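Local coordinates for protein RNA polymerase sigma factor (Bartonella quintana, PDB 5UXX) that probably directs RNA polymerase to particular promoters as a DNA-binding sigma-70 factor of the ECF subfamily, at residues K108-L113 with E119-I124. Residues are numbered along the deposited sequence; the frame is centred on the assembly and turned at random.
Sequences KALNML and EAIILI
Leu-110 meets two consecutive isoleucines with its two methyl branches, a small example of two helices meeting through the methyl ends of their side chains. Its CD1 lies 4.1 Å from CD1 of Ile-122, the two side chains crossing at about a right angle, while its CD2 faces CG2 of Ile-121 at 4.3 Å. Leu-113, in the link between the helices, reaches the same Ile-121 methyl: its CD1 is 4.1 Å from CG2, again with the side chains at roughly a right angle. CG2 of Ile-121 therefore serves both leucines. The torsion of Ile-121 explains the choice of branch: CG1 stands anti to the backbone N (chi1 -166°) and carries CD1 away from helix 103-112, leaving the CG2 methyl to make the contact. In Ile-122 the roles are exchanged, and the longer branch, ending in CD1, is the one that spans the gap. No hydrogen bond crosses between the segments, and with the CA atoms of Leu-110 and Ile-121 9.1 Å apart, only side-chain ends touch, burying a modest 118 Å².

Both segments belong to sigma-70 region 4, a four-helix domain whose last two helices, 131-138 and 142-159, form the helix-turn-helix that in this family typically reads the -35 element; the contact joins the two helices before it. Arg-118 bridges the link: its NH1 hydrogen-bonds to the carbonyl oxygens of both Leu-110 and Leu-113, which would tie that link to helix 115-125. Further out, Leu-113 packs on Arg-155 of helix 142-159 and Ile-122 on Phe-22 and Ser-25 of helix 7-26. The chain of another protein adds aromatic contacts at Leu-110 and Ile-122 and an apolar side chain against Ile-121.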
# COMPACT_ATOMS: atom_id res chain seq x y z
N LYS A 108 -10.51 -9.39 1.47
CA LYS A 108 -10.61 -10.72 0.88
C LYS A 108 -10.83 -10.62 -0.63
O LYS A 108 -10.32 -11.44 -1.39
CB LYS A 108 -11.74 -11.52 1.53
CG LYS A 108 -11.43 -11.97 2.95
CD LYS A 108 -12.68 -12.41 3.69
CE LYS A 108 -13.45 -13.47 2.91
NZ LYS A 108 -14.61 -13.98 3.68
N ALA A 109 -11.58 -9.61 -1.05
CA ALA A 109 -11.82 -9.36 -2.46
C ALA A 109 -10.54 -8.91 -3.16
O ALA A 109 -10.24 -9.35 -4.27
CB ALA A 109 -12.91 -8.31 -2.64
N LEU A 110 -9.78 -8.04 -2.50
CA LEU A 110 -8.49 -7.59 -3.01
C LEU A 110 -7.53 -8.75 -3.21
O LEU A 110 -6.76 -8.78 -4.17
CB LEU A 110 -7.87 -6.56 -2.05
CG LEU A 110 -8.48 -5.16 -2.02
CD1 LEU A 110 -7.85 -4.34 -0.92
CD2 LEU A 110 -8.31 -4.48 -3.37
N ASN A 111 -7.58 -9.71 -2.29
CA ASN A 111 -6.70 -10.87 -2.34
C ASN A 111 -7.07 -11.84 -3.46
O ASN A 111 -6.26 -12.68 -3.86
CB ASN A 111 -6.70 -11.59 -1.00
CG ASN A 111 -5.92 -10.85 0.07
OD1 ASN A 111 -5.39 -9.76 -0.18
ND2 ASN A 111 -5.84 -11.43 1.26
N MSE A 112 -8.29 -11.72 -3.97
CA MSE A 112 -8.74 -12.54 -5.09
C MSE A 112 -8.09 -12.07 -6.39
O MSE A 112 -7.98 -12.83 -7.35
CB MSE A 112 -10.26 -12.50 -5.23
CG MSE A 112 -11.01 -13.12 -4.06
SE MSE A 112 -10.83 -15.06 -4.00
CE MSE A 112 -11.70 -15.50 -5.69
N LEU A 113 -7.67 -10.81 -6.40
CA LEU A 113 -6.99 -10.24 -7.56
C LEU A 113 -5.58 -10.79 -7.70
O LEU A 113 -5.02 -11.34 -6.75
CB LEU A 113 -6.95 -8.72 -7.46
CG LEU A 113 -8.27 -7.97 -7.29
CD1 LEU A 113 -8.03 -6.48 -7.11
CD2 LEU A 113 -9.19 -8.23 -8.47
N GLU A 119 -2.16 -4.21 -6.60
CA GLU A 119 -1.31 -3.05 -6.37
C GLU A 119 -1.74 -1.86 -7.22
O GLU A 119 -1.78 -0.73 -6.73
CB GLU A 119 0.15 -3.39 -6.65
CG GLU A 119 1.08 -2.20 -6.49
CD GLU A 119 2.54 -2.58 -6.64
OE1 GLU A 119 2.82 -3.63 -7.25
OE2 GLU A 119 3.40 -1.81 -6.16
N ALA A 120 -2.04 -2.11 -8.49
CA ALA A 120 -2.43 -1.06 -9.41
C ALA A 120 -3.69 -0.33 -8.96
O ALA A 120 -3.74 0.90 -8.97
CB ALA A 120 -2.62 -1.63 -10.81
N ILE A 121 -4.70 -1.09 -8.56
CA ILE A 121 -5.98 -0.50 -8.17
C ILE A 121 -5.86 0.24 -6.83
O ILE A 121 -6.61 1.18 -6.57
CB ILE A 121 -7.10 -1.56 -8.10
CG1 ILE A 121 -8.48 -0.90 -8.04
CG2 ILE A 121 -6.90 -2.50 -6.92
CD1 ILE A 121 -8.81 -0.09 -9.28
N ILE A 122 -4.92 -0.18 -6.00
CA ILE A 122 -4.66 0.51 -4.74
C ILE A 122 -3.92 1.82 -4.99
O ILE A 122 -4.30 2.86 -4.44
CB ILE A 122 -3.84 -0.37 -3.77
CG1 ILE A 122 -4.69 -1.52 -3.24
CG2 ILE A 122 -3.32 0.45 -2.60
CD1 ILE A 122 -5.96 -1.07 -2.54
N LEU A 123 -2.88 1.77 -5.81
CA LEU A 123 -2.09 2.96 -6.13
C LEU A 123 -2.93 4.03 -6.81
O LEU A 123 -2.82 5.22 -6.49
CB LEU A 123 -0.91 2.59 -7.03
CG LEU A 123 0.23 1.80 -6.38
CD1 LEU A 123 1.26 1.41 -7.43
CD2 LEU A 123 0.88 2.61 -5.27
N ILE A 124 -3.78 3.61 -7.75
CA ILE A 124 -4.59 4.54 -8.52
C ILE A 124 -5.90 4.89 -7.82
O ILE A 124 -6.27 6.06 -7.71
CB ILE A 124 -4.91 3.97 -9.92
CG1 ILE A 124 -3.63 3.84 -10.74
CG2 ILE A 124 -5.92 4.84 -10.64
CD1 ILE A 124 -2.98 5.17 -11.06